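Local structure of cyclopropane mycolic acid synthase 1 (Mycobacterium tuberculosis, 1KPH) at residues Ala121-Phe126 with Phe151-Arg156; Gly137-Glu140 with Arg146-Ala149; Met210-Ala215 with Phe220-Val225; His102-Val107 with Lys116-Ala121. The protein converts a double bond at the distal position of an alpha mycolic acid to a cyclopropane ring, using a methylene group from S-adenosyl-L-methionine. One frame throughout, in Å; residues are numbered along the deposited sequence.

How the contacts relate
All four contacts belong to one mixed-sheet methyltransferase domain and follow the chain in the order 4, 1, 2, 3, with contact 2 nested inside the loop closed by contact 1. Contact 4 sits at the outer strand 116-119 and contact 3 at the opposite outer strand 221-227, their centres about 29 Å apart. Between them, contacts 1 and 2 share helix 147-157, lie about 10 Å apart by their centres and both touch the bound S-adenosyl-L-homocysteine. Contact 4 shares Ala121 with contact 1, while the helix of contact 3 packs against the residues of contact 2. The cofactor site is thus tied to the elements flanking both ends of the sheet.

Contact 1. Residues Ala121-Phe126 with Phe151-Arg156; sequences AGWEQF and FSLAHR. With SAH (S-adenosyl-L-homocysteine), chain F.
Leu153 of helix 147-157 pushes one methyl against Trp123 in the loop that follows strand 116-119 of this Rossmann-like methyltransferase fold, behind the wall of the adenine pocket. The packing is tight here. Leu153 CD2 comes within 2.9 Å of Trp123 O, a short approach of methyl to carbonyl, and within 3.6 Å of Trp123 CE3, at the edge of the indole and near its plane. With CG anti to the backbone N (chi1 175°), both leucine methyls face the loop, and Leu153 CD1 lies 3.5 Å from Phe126 O. The indole has Glu124 CD over the centre of one face, while Phe142 and Phe150 add further ring contacts. The looser side belongs to two exposed residues: Gln125 folds back so that its OE1 accepts from Gly122 N at 3.3 Å, and Arg156 holds its guanidinium edge-on to Leu153 CD1. Glu124 also starts away from the helix but is firmly held, by a salt bridge from Arg146 NH1 and by the adenine. The turn that Leu153 backs reads that base, as expected for the S-adenosyl-L-methionine site: Trp123 N gives a weak hydrogen bond to N1 of the bound S-adenosyl-L-homocysteine, and its N6 donates to both carboxylate oxygens of Glu124, weakly to OE1 and more firmly to OE2, at 3.1 Å with an N-H...O angle of 159°.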
# COMPACT_ATOMS: atom_id res chain seq x y z
N ALA A 121 -6.03 11.62 -8.84
CA ALA A 121 -6.37 12.55 -7.78
C ALA A 121 -6.20 11.87 -6.43
O ALA A 121 -6.13 10.65 -6.34
CB ALA A 121 -7.81 13.01 -7.94
N GLY A 122 -6.13 12.68 -5.37
CA GLY A 122 -5.99 12.13 -4.04
C GLY A 122 -7.33 12.09 -3.34
O GLY A 122 -8.28 12.72 -3.80
N TRP A 123 -7.44 11.34 -2.25
CA TRP A 123 -8.70 11.28 -1.53
C TRP A 123 -9.08 12.69 -1.10
O TRP A 123 -10.25 12.97 -0.82
CB TRP A 123 -8.59 10.39 -0.29
CG TRP A 123 -7.44 10.73 0.61
CD1 TRP A 123 -6.18 10.19 0.57
CD2 TRP A 123 -7.42 11.70 1.66
NE1 TRP A 123 -5.39 10.76 1.53
CE2 TRP A 123 -6.12 11.69 2.22
CE3 TRP A 123 -8.38 12.57 2.19
CZ2 TRP A 123 -5.76 12.52 3.28
CZ3 TRP A 123 -8.02 13.40 3.25
CH2 TRP A 123 -6.72 13.37 3.78
N GLU A 124 -8.09 13.58 -1.06
CA GLU A 124 -8.30 14.97 -0.68
C GLU A 124 -9.19 15.69 -1.69
O GLU A 124 -9.78 16.72 -1.38
CB GLU A 124 -6.96 15.72 -0.59
CG GLU A 124 -5.98 15.22 0.47
CD GLU A 124 -5.01 14.17 -0.05
OE1 GLU A 124 -3.92 14.04 0.54
OE2 GLU A 124 -5.34 13.48 -1.04
N GLN A 125 -9.28 15.13 -2.89
CA GLN A 125 -10.08 15.72 -3.96
C GLN A 125 -11.25 14.82 -4.36
O GLN A 125 -11.89 15.04 -5.39
CB GLN A 125 -9.20 15.97 -5.18
CG GLN A 125 -7.96 16.79 -4.89
CD GLN A 125 -6.98 16.79 -6.05
OE1 GLN A 125 -6.55 15.73 -6.50
NE2 GLN A 125 -6.63 17.98 -6.53
N PHE A 126 -11.52 13.81 -3.54
CA PHE A 126 -12.61 12.87 -3.81
C PHE A 126 -13.66 12.94 -2.71
O PHE A 126 -13.37 12.66 -1.55
CB PHE A 126 -12.08 11.44 -3.91
CG PHE A 126 -13.14 10.43 -4.25
CD1 PHE A 126 -13.51 10.20 -5.57
CD2 PHE A 126 -13.78 9.72 -3.24
CE1 PHE A 126 -14.52 9.28 -5.88
CE2 PHE A 126 -14.79 8.80 -3.54
CZ PHE A 126 -15.15 8.58 -4.87
N PHE A 151 -9.68 9.79 7.83
CA PHE A 151 -10.73 9.01 8.48
C PHE A 151 -12.06 9.75 8.51
O PHE A 151 -13.13 9.13 8.52
CB PHE A 151 -10.31 8.61 9.90
CG PHE A 151 -9.29 7.51 9.94
CD1 PHE A 151 -7.93 7.80 9.84
CD2 PHE A 151 -9.69 6.18 10.06
CE1 PHE A 151 -6.99 6.77 9.86
CE2 PHE A 151 -8.75 5.15 10.08
CZ PHE A 151 -7.40 5.45 9.98
N SER A 152 -12.00 11.07 8.55
CA SER A 152 -13.21 11.88 8.56
C SER A 152 -13.93 11.66 7.23
O SER A 152 -15.13 11.37 7.20
CB SER A 152 -12.86 13.37 8.72
OG SER A 152 -14.03 14.18 8.69
N LEU A 153 -13.18 11.77 6.14
CA LEU A 153 -13.72 11.58 4.80
C LEU A 153 -14.22 10.15 4.63
O LEU A 153 -15.32 9.92 4.13
CB LEU A 153 -12.65 11.87 3.74
CG LEU A 153 -13.04 11.60 2.28
CD1 LEU A 153 -14.23 12.46 1.88
CD2 LEU A 153 -11.85 11.88 1.37
N ALA A 154 -13.40 9.19 5.05
CA ALA A 154 -13.75 7.78 4.95
C ALA A 154 -15.09 7.51 5.63
O ALA A 154 -15.96 6.86 5.06
CB ALA A 154 -12.66 6.93 5.59
N HIS A 155 -15.26 8.03 6.84
CA HIS A 155 -16.50 7.82 7.57
C HIS A 155 -17.68 8.51 6.89
O HIS A 155 -18.80 8.01 6.91
CB HIS A 155 -16.34 8.32 9.01
CG HIS A 155 -17.47 7.92 9.92
ND1 HIS A 155 -18.68 8.56 9.93
CD2 HIS A 155 -17.56 6.92 10.83
CE1 HIS A 155 -19.48 7.98 10.81
NE2 HIS A 155 -18.82 6.98 11.37
N ARG A 156 -17.41 9.67 6.29
CA ARG A 156 -18.46 10.43 5.62
C ARG A 156 -18.93 9.78 4.31
O ARG A 156 -20.11 9.82 3.98
CB ARG A 156 -17.97 11.86 5.35
CG ARG A 156 -19.00 12.74 4.66
CD ARG A 156 -18.52 14.18 4.54
NE ARG A 156 -17.25 14.28 3.82
CZ ARG A 156 -16.62 15.42 3.58
NH1 ARG A 156 -17.14 16.57 3.99
NH2 ARG A 156 -15.46 15.42 2.93
N SAH F . -2.37 -0.27 -3.15
CA SAH F . -1.45 -0.64 -4.22
CB SAH F . -0.31 0.40 -4.38
CG SAH F . 0.46 0.85 -3.12
C SAH F . -0.84 -2.03 -3.97
OXT SAH F . -0.17 -2.56 -4.88
C5' SAH F . 1.05 3.58 -2.78
C4' SAH F . -0.13 4.06 -3.61
O4' SAH F . -0.98 5.01 -2.90
C3' SAH F . 0.29 4.76 -4.91
O3' SAH F . -0.55 4.28 -5.99
C2' SAH F . 0.08 6.22 -4.61
O2' SAH F . -0.12 6.99 -5.80
C1' SAH F . -1.12 6.20 -3.72
N9 SAH F . -1.26 7.40 -2.90
C8 SAH F . -0.37 8.03 -2.08
N7 SAH F . -0.80 9.09 -1.46
C5 SAH F . -2.11 9.18 -1.91
C6 SAH F . -3.27 10.16 -1.64
N6 SAH F . -3.16 11.22 -0.82
N1 SAH F . -4.46 9.92 -2.29
C2 SAH F . -4.55 8.84 -3.13
N3 SAH F . -3.61 7.92 -3.44
C4 SAH F . -2.41 8.15 -2.79

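Contact 2. Residues Gly137-Glu140 with Arg146-Ala149. With 10A (didecyl-dimethyl-ammonium), chain G; SAH (S-adenosyl-L-homocysteine), chain F.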
# COMPACT_ATOMS: atom_id res chain seq x y z
N GLY A 137 -1.16 0.18 1.70
CA GLY A 137 0.12 0.85 1.52
C GLY A 137 0.09 2.26 0.97
O GLY A 137 1.05 2.68 0.33
N ALA A 138 -0.99 2.99 1.20
CA ALA A 138 -1.09 4.37 0.73
C ALA A 138 -1.01 5.31 1.93
O ALA A 138 -0.49 6.43 1.83
CB ALA A 138 -2.40 4.58 -0.02
N PHE A 139 -1.51 4.83 3.06
CA PHE A 139 -1.52 5.59 4.30
C PHE A 139 -0.15 6.21 4.60
O PHE A 139 -0.05 7.39 4.95
CB PHE A 139 -1.94 4.68 5.45
CG PHE A 139 -2.50 5.40 6.64
CD1 PHE A 139 -3.70 6.11 6.54
CD2 PHE A 139 -1.86 5.36 7.88
CE1 PHE A 139 -4.24 6.77 7.64
CE2 PHE A 139 -2.40 6.01 8.99
CZ PHE A 139 -3.59 6.72 8.86
N GLU A 140 0.90 5.41 4.45
CA GLU A 140 2.26 5.86 4.71
C GLU A 140 2.66 7.13 3.94
O GLU A 140 3.70 7.74 4.23
CB GLU A 140 3.25 4.73 4.40
CG GLU A 140 2.96 3.44 5.17
CD GLU A 140 2.01 2.51 4.43
OE1 GLU A 140 1.04 2.99 3.80
OE2 GLU A 140 2.21 1.27 4.50
N ARG A 146 -2.47 14.59 8.15
CA ARG A 146 -3.72 14.41 7.42
C ARG A 146 -4.51 13.16 7.80
O ARG A 146 -5.58 12.92 7.25
CB ARG A 146 -3.45 14.40 5.92
CG ARG A 146 -2.88 15.71 5.40
CD ARG A 146 -2.87 15.76 3.88
NE ARG A 146 -2.27 17.00 3.40
CZ ARG A 146 -2.14 17.34 2.12
NH1 ARG A 146 -2.58 16.52 1.17
NH2 ARG A 146 -1.57 18.49 1.80
N TYR A 147 -3.99 12.38 8.75
CA TYR A 147 -4.67 11.16 9.18
C TYR A 147 -6.12 11.42 9.60
O TYR A 147 -7.03 10.73 9.16
CB TYR A 147 -3.93 10.51 10.35
CG TYR A 147 -2.60 9.87 9.99
CD1 TYR A 147 -1.78 9.35 10.99
CD2 TYR A 147 -2.18 9.78 8.66
CE1 TYR A 147 -0.56 8.75 10.68
CE2 TYR A 147 -0.95 9.18 8.34
CZ TYR A 147 -0.15 8.67 9.36
OH TYR A 147 1.05 8.07 9.08
N ASP A 148 -6.31 12.41 10.46
CA ASP A 148 -7.65 12.74 10.94
C ASP A 148 -8.59 13.10 9.79
O ASP A 148 -9.75 12.68 9.78
CB ASP A 148 -7.57 13.90 11.94
CG ASP A 148 -8.91 14.21 12.56
OD1 ASP A 148 -9.61 15.12 12.06
OD2 ASP A 148 -9.27 13.54 13.55
N ALA A 149 -8.09 13.87 8.83
CA ALA A 149 -8.90 14.27 7.69
C ALA A 149 -9.30 13.05 6.87
O ALA A 149 -10.44 12.94 6.40
CB ALA A 149 -8.14 15.26 6.82
C1 10A G . 10.04 6.49 8.97
C2 10A G . 9.64 7.02 7.59
C3 10A G . 8.83 5.96 6.83
C4 10A G . 8.38 6.35 5.42
C5 10A G . 7.60 5.16 4.85
C6 10A G . 7.11 5.31 3.40
C7 10A G . 6.41 3.98 3.08
C8 10A G . 5.97 3.81 1.62
C9 10A G . 5.36 2.40 1.47
C10 10A G . 5.10 2.09 -0.01
N1 10A G . 4.70 0.69 -0.50
C11 10A G . 4.64 0.78 -2.01
C12 10A G . 3.32 0.31 -0.03
C13 10A G . 5.62 -0.47 -0.08
C14 10A G . 7.15 -0.48 -0.39
C15 10A G . 8.00 -1.52 0.38
C16 10A G . 8.08 -1.43 1.93
C17 10A G . 8.78 -0.15 2.43
C18 10A G . 8.88 -0.09 3.96
C19 10A G . 9.60 1.19 4.40
C20 10A G . 9.73 1.21 5.93
C21 10A G . 10.48 2.45 6.42
C22 10A G . 10.60 2.38 7.94
N SAH F . -2.37 -0.27 -3.15
CA SAH F . -1.45 -0.64 -4.22
CB SAH F . -0.31 0.40 -4.38
CG SAH F . 0.46 0.85 -3.12
C SAH F . -0.84 -2.03 -3.97
OXT SAH F . -0.17 -2.56 -4.88
C5' SAH F . 1.05 3.58 -2.78
C4' SAH F . -0.13 4.06 -3.61
O4' SAH F . -0.98 5.01 -2.90
C3' SAH F . 0.29 4.76 -4.91
O3' SAH F . -0.55 4.28 -5.99
C2' SAH F . 0.08 6.22 -4.61
O2' SAH F . -0.12 6.99 -5.80
C1' SAH F . -1.12 6.20 -3.72
N9 SAH F . -1.26 7.40 -2.90
C8 SAH F . -0.37 8.03 -2.08
N7 SAH F . -0.80 9.09 -1.46
C5 SAH F . -2.11 9.18 -1.91
C6 SAH F . -3.27 10.16 -1.64
N6 SAH F . -3.16 11.22 -0.82
N1 SAH F . -4.46 9.92 -2.29
C2 SAH F . -4.55 8.84 -3.13
N3 SAH F . -3.61 7.92 -3.44
C4 SAH F . -2.41 8.15 -2.79
O HOH W 1 1.89 8.65 6.86
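Phe139 carries its CG away from the backbone N (chi1 -157°) and Tyr147 carries its CG opposite the carbonyl carbon (chi1 -71°); neither side chain starts out toward the other segment, yet the two cross at about a right angle and their rings overlap. They form an offset stack, centroids 4.1 Å apart and planes only 19° from parallel. Phe139 CZ stands over the tyrosine face near its rim, 3.4 Å from Tyr147 CD2, while Tyr147 CE2 lies over the rim of the phenylalanine face. The stack joins the loop after strand 132-136 to the start of helix 147-157 and is buried, with Pro206 and Val211 packing on Phe139 and Met210 and Cys214 on Tyr147. A water in the plane of the tyrosine ring donates to Phe139 O at 3.0 Å and accepts from Tyr147 OH, although the modelled length of that second bond is doubtfully short. Two residues earlier, where the loop leaves strand 132-136, Gly137 O lies 3.3 Å from C12, an N-methyl of the bound didecyl-dimethyl-ammonium, and 3.2 Å from C5' of S-adenosyl-L-homocysteine. Glu140 CB rests against C7 of a decyl chain. The stack thus packs beside a loop whose Gly137 O lies near the ammonium head, where its partial negative charge would probably be favourable to a cation.

Contact 3. Residues Met210-Ala215 with Phe220-Val225; sequences MVQECA and FTVTRV
Gln212 and Ala215 of helix 208-217 lie against Val222 and Val225 of strand 221-227, the outermost strand of a sheet with the 3-2-1-4-5-7-6 order of class I methyltransferases. The chain turns back from helix to strand through a short connection, the two segment axes at 133° to each other. The side chain of Gln212 tells most of the story. Its CB leaves the helix at a slant to the strand, with CG opposite the carbonyl carbon; neither atom touches the strand. The chain then bends at chi2 (-87°), and this kink lays the amide across the two valines. On one branch OE1 settles on Val222, 3.2 Å from CG2 and 3.3 Å from CB. On the other, NE2 reaches Val225 CG2 at 3.7 Å. These are packing contacts of a polar group with aliphatic carbon, at the partly exposed margin of the contact. Deeper in, Ala215 CB packs against Val222 CG2 (3.8 Å) and faces Phe220 CB, while Phe151 of helix 147-157 covers the alanine from another direction. Val225 continues onto Asn281 and Phe283 of the neighbouring antiparallel strand 278-286, and the ring of Phe220 meets that of His155 edge-to-face. The return of the chain is fastened by one backbone bond: Phe220 N donates to Ala215 O at 2.9 Å, coming from above the carbonyl plane, 38° out of it, and the same Ala215 O also lies at the edge of the Phe220 ring, in its plane.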
# COMPACT_ATOMS: atom_id res chain seq x y z
N MET A 210 -1.71 5.33 16.98
CA MET A 210 -2.08 6.50 16.20
C MET A 210 -3.22 6.18 15.24
O MET A 210 -4.12 6.99 15.03
CB MET A 210 -0.87 7.02 15.42
CG MET A 210 -1.01 8.46 14.95
SD MET A 210 0.44 9.01 14.05
CE MET A 210 1.75 8.72 15.27
N VAL A 211 -3.19 4.98 14.66
CA VAL A 211 -4.24 4.56 13.73
C VAL A 211 -5.52 4.31 14.52
O VAL A 211 -6.61 4.71 14.12
CB VAL A 211 -3.85 3.26 12.98
CG1 VAL A 211 -5.02 2.77 12.13
CG2 VAL A 211 -2.64 3.53 12.11
N GLN A 212 -5.37 3.64 15.66
CA GLN A 212 -6.51 3.34 16.53
C GLN A 212 -7.18 4.64 17.00
O GLN A 212 -8.41 4.71 17.11
CB GLN A 212 -6.02 2.54 17.74
CG GLN A 212 -5.56 1.13 17.40
CD GLN A 212 -6.71 0.13 17.40
OE1 GLN A 212 -7.85 0.49 17.09
NE2 GLN A 212 -6.41 -1.12 17.72
N GLU A 213 -6.38 5.66 17.26
CA GLU A 213 -6.88 6.96 17.72
C GLU A 213 -7.67 7.72 16.65
O GLU A 213 -8.80 8.15 16.90
CB GLU A 213 -5.71 7.82 18.22
CG GLU A 213 -6.03 9.30 18.44
CD GLU A 213 -7.23 9.53 19.36
OE1 GLU A 213 -7.43 8.73 20.30
OE2 GLU A 213 -7.96 10.52 19.14
N CYS A 214 -7.07 7.88 15.47
CA CYS A 214 -7.73 8.61 14.39
C CYS A 214 -8.99 7.89 13.92
O CYS A 214 -9.93 8.53 13.43
CB CYS A 214 -6.76 8.79 13.22
SG CYS A 214 -5.32 9.79 13.65
N ALA A 215 -9.02 6.57 14.07
CA ALA A 215 -10.18 5.79 13.66
C ALA A 215 -11.32 6.01 14.65
O ALA A 215 -12.43 6.39 14.27
CB ALA A 215 -9.83 4.30 13.62
N PHE A 220 -15.12 5.36 13.94
CA PHE A 220 -14.94 3.97 13.56
C PHE A 220 -14.66 3.05 14.74
O PHE A 220 -14.16 3.48 15.78
CB PHE A 220 -13.79 3.81 12.57
CG PHE A 220 -14.09 4.32 11.19
CD1 PHE A 220 -13.57 5.53 10.76
CD2 PHE A 220 -14.86 3.56 10.32
CE1 PHE A 220 -13.82 5.99 9.47
CE2 PHE A 220 -15.12 4.01 9.03
CZ PHE A 220 -14.60 5.23 8.61
N THR A 221 -14.98 1.78 14.54
CA THR A 221 -14.73 0.75 15.54
C THR A 221 -13.82 -0.27 14.87
O THR A 221 -14.23 -0.98 13.95
CB THR A 221 -16.04 0.05 15.96
OG1 THR A 221 -16.82 0.95 16.76
CG2 THR A 221 -15.74 -1.20 16.75
N VAL A 222 -12.57 -0.32 15.31
CA VAL A 222 -11.59 -1.25 14.76
C VAL A 222 -11.88 -2.64 15.32
O VAL A 222 -11.51 -2.95 16.45
CB VAL A 222 -10.16 -0.83 15.13
CG1 VAL A 222 -9.15 -1.74 14.47
CG2 VAL A 222 -9.94 0.62 14.73
N THR A 223 -12.54 -3.47 14.52
CA THR A 223 -12.91 -4.82 14.95
C THR A 223 -11.81 -5.87 14.83
O THR A 223 -11.97 -6.99 15.34
CB THR A 223 -14.16 -5.31 14.19
OG1 THR A 223 -13.94 -5.19 12.77
CG2 THR A 223 -15.37 -4.47 14.58
N ARG A 224 -10.71 -5.54 14.16
CA ARG A 224 -9.59 -6.47 14.03
C ARG A 224 -8.33 -5.82 13.48
O ARG A 224 -8.38 -4.99 12.58
CB ARG A 224 -9.95 -7.67 13.15
CG ARG A 224 -8.81 -8.69 13.05
CD ARG A 224 -9.06 -9.83 12.09
NE ARG A 224 -7.96 -10.78 12.12
CZ ARG A 224 -7.80 -11.80 11.28
NH1 ARG A 224 -8.69 -12.01 10.31
NH2 ARG A 224 -6.77 -12.62 11.40
N VAL A 225 -7.20 -6.21 14.05
CA VAL A 225 -5.90 -5.73 13.61
C VAL A 225 -5.09 -7.00 13.36
O VAL A 225 -4.73 -7.70 14.30
CB VAL A 225 -5.20 -4.87 14.69
CG1 VAL A 225 -3.91 -4.27 14.13
CG2 VAL A 225 -6.14 -3.76 15.16

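Contact 4. Residues His102-Val107 with Lys116-Ala121; sequences HVQQLV and KRVLLA
Val103 and Val107 on helix 97-109 press on Val118 and Lys116 of strand 116-119, the outer strand of the beta-alpha-beta unit formed with strand 89-93 in this Rossmann-like fold. Helix and strand run almost antiparallel, at 167°, so residues one turn apart on the helix meet alternate residues of the strand. Apolar packing comes first. Val103 CG1 touches Val118 CB at 3.7 Å, with Val118 CG2 beside it. Val107 CG2 lies 3.8 Å from Lys116 CB, the two side chains passing in opposite directions. Val118 holds CG1 between its backbone N and carbonyl carbon (chi1 59°), which turns that methyl to the helix backbone and the side chain of Gln104. Met79 of helix 77-86 adds to the cover of Val103. Two contacts are mixed, carbon against oxygen. Val107 CG1 makes a methyl-to-carbonyl contact with Lys116 O at 3.6 Å, and at the exposed edge Gln104, bent at chi2, sets its OE1 3.6 Å from Val118 CG1. Polar links between helix and strand run through water rather than directly. One water donates to Gln104 OE1 and accepts from Val118 N, each at 3.1 Å, supplying the edge strand's N-H with a partner. A second bridge joins Val107 and Lys116, whose ammonium is gripped chiefly by the carbonyls of Arg114 and Asn112 just before the strand. From there Lys116 NZ also donates to a water at 2.7 Å, and that water in turn donates to Val107 O.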
# COMPACT_ATOMS: atom_id res chain seq x y z
N HIS A 102 -1.72 3.43 -16.79
CA HIS A 102 -1.72 1.97 -16.85
C HIS A 102 -3.10 1.39 -16.52
O HIS A 102 -3.64 0.58 -17.27
CB HIS A 102 -0.69 1.40 -15.88
CG HIS A 102 -0.61 -0.09 -15.89
ND1 HIS A 102 0.04 -0.79 -16.88
CD2 HIS A 102 -1.13 -1.02 -15.06
CE1 HIS A 102 -0.08 -2.09 -16.66
NE2 HIS A 102 -0.79 -2.25 -15.56
N VAL A 103 -3.66 1.82 -15.40
CA VAL A 103 -4.97 1.34 -14.98
C VAL A 103 -6.05 1.79 -15.96
O VAL A 103 -7.05 1.09 -16.15
CB VAL A 103 -5.32 1.84 -13.56
CG1 VAL A 103 -6.70 1.35 -13.16
CG2 VAL A 103 -4.28 1.33 -12.57
N GLN A 104 -5.85 2.95 -16.58
CA GLN A 104 -6.81 3.45 -17.55
C GLN A 104 -6.91 2.50 -18.73
O GLN A 104 -7.97 2.37 -19.35
CB GLN A 104 -6.42 4.85 -18.03
CG GLN A 104 -7.35 5.42 -19.09
CD GLN A 104 -8.80 5.44 -18.64
OE1 GLN A 104 -9.15 6.09 -17.65
NE2 GLN A 104 -9.66 4.73 -19.37
N GLN A 105 -5.81 1.82 -19.05
CA GLN A 105 -5.82 0.87 -20.15
C GLN A 105 -6.51 -0.42 -19.73
O GLN A 105 -7.23 -1.03 -20.52
CB GLN A 105 -4.41 0.58 -20.65
CG GLN A 105 -3.86 1.69 -21.54
CD GLN A 105 -4.78 2.00 -22.71
OE1 GLN A 105 -5.02 1.16 -23.57
NE2 GLN A 105 -5.31 3.22 -22.73
N LEU A 106 -6.29 -0.83 -18.48
CA LEU A 106 -6.93 -2.03 -17.97
C LEU A 106 -8.45 -1.82 -18.06
O LEU A 106 -9.18 -2.69 -18.53
CB LEU A 106 -6.52 -2.29 -16.51
CG LEU A 106 -5.05 -2.59 -16.21
CD1 LEU A 106 -4.89 -2.80 -14.71
CD2 LEU A 106 -4.60 -3.84 -16.97
N VAL A 107 -8.90 -0.65 -17.62
CA VAL A 107 -10.31 -0.31 -17.66
C VAL A 107 -10.83 -0.31 -19.09
O VAL A 107 -11.85 -0.92 -19.40
CB VAL A 107 -10.57 1.09 -17.05
CG1 VAL A 107 -11.97 1.58 -17.40
CG2 VAL A 107 -10.40 1.04 -15.53
N LYS A 116 -16.01 0.96 -13.89
CA LYS A 116 -14.62 1.06 -13.43
C LYS A 116 -14.07 2.45 -13.70
O LYS A 116 -14.08 2.92 -14.84
CB LYS A 116 -13.75 0.02 -14.14
CG LYS A 116 -14.37 -1.35 -14.23
CD LYS A 116 -13.47 -2.33 -14.96
CE LYS A 116 -14.30 -3.46 -15.53
NZ LYS A 116 -15.34 -2.92 -16.45
N ARG A 117 -13.57 3.08 -12.65
CA ARG A 117 -13.00 4.41 -12.77
C ARG A 117 -11.67 4.55 -12.04
O ARG A 117 -11.52 4.08 -10.91
CB ARG A 117 -13.97 5.46 -12.21
CG ARG A 117 -15.19 5.71 -13.07
CD ARG A 117 -15.82 7.04 -12.67
NE ARG A 117 -16.45 6.98 -11.36
CZ ARG A 117 -16.51 8.00 -10.52
NH1 ARG A 117 -15.98 9.17 -10.84
NH2 ARG A 117 -17.14 7.86 -9.36
N VAL A 118 -10.72 5.21 -12.69
CA VAL A 118 -9.41 5.46 -12.10
C VAL A 118 -9.16 6.96 -12.24
O VAL A 118 -9.24 7.51 -13.34
CB VAL A 118 -8.29 4.68 -12.82
CG1 VAL A 118 -8.24 5.05 -14.28
CG2 VAL A 118 -6.95 4.97 -12.16
N LEU A 119 -8.87 7.62 -11.13
CA LEU A 119 -8.65 9.06 -11.14
C LEU A 119 -7.25 9.48 -10.69
O LEU A 119 -6.71 8.95 -9.72
CB LEU A 119 -9.68 9.75 -10.25
CG LEU A 119 -11.16 9.49 -10.57
CD1 LEU A 119 -12.03 10.09 -9.48
CD2 LEU A 119 -11.50 10.07 -11.93
N LEU A 120 -6.66 10.42 -11.42
CA LEU A 120 -5.35 10.93 -11.06
C LEU A 120 -5.66 12.03 -10.05
O LEU A 120 -5.59 13.21 -10.37
CB LEU A 120 -4.63 11.51 -12.27
CG LEU A 120 -3.25 12.09 -11.97
CD1 LEU A 120 -2.33 11.00 -11.45
CD2 LEU A 120 -2.67 12.72 -13.24
N ALA A 121 -6.03 11.62 -8.84
CA ALA A 121 -6.37 12.55 -7.78
C ALA A 121 -6.20 11.87 -6.43
O ALA A 121 -6.13 10.65 -6.34
CB ALA A 121 -7.81 13.01 -7.94
O HOH W 2 -11.40 6.14 -15.53
O HOH W 3 -14.36 -0.91 -17.93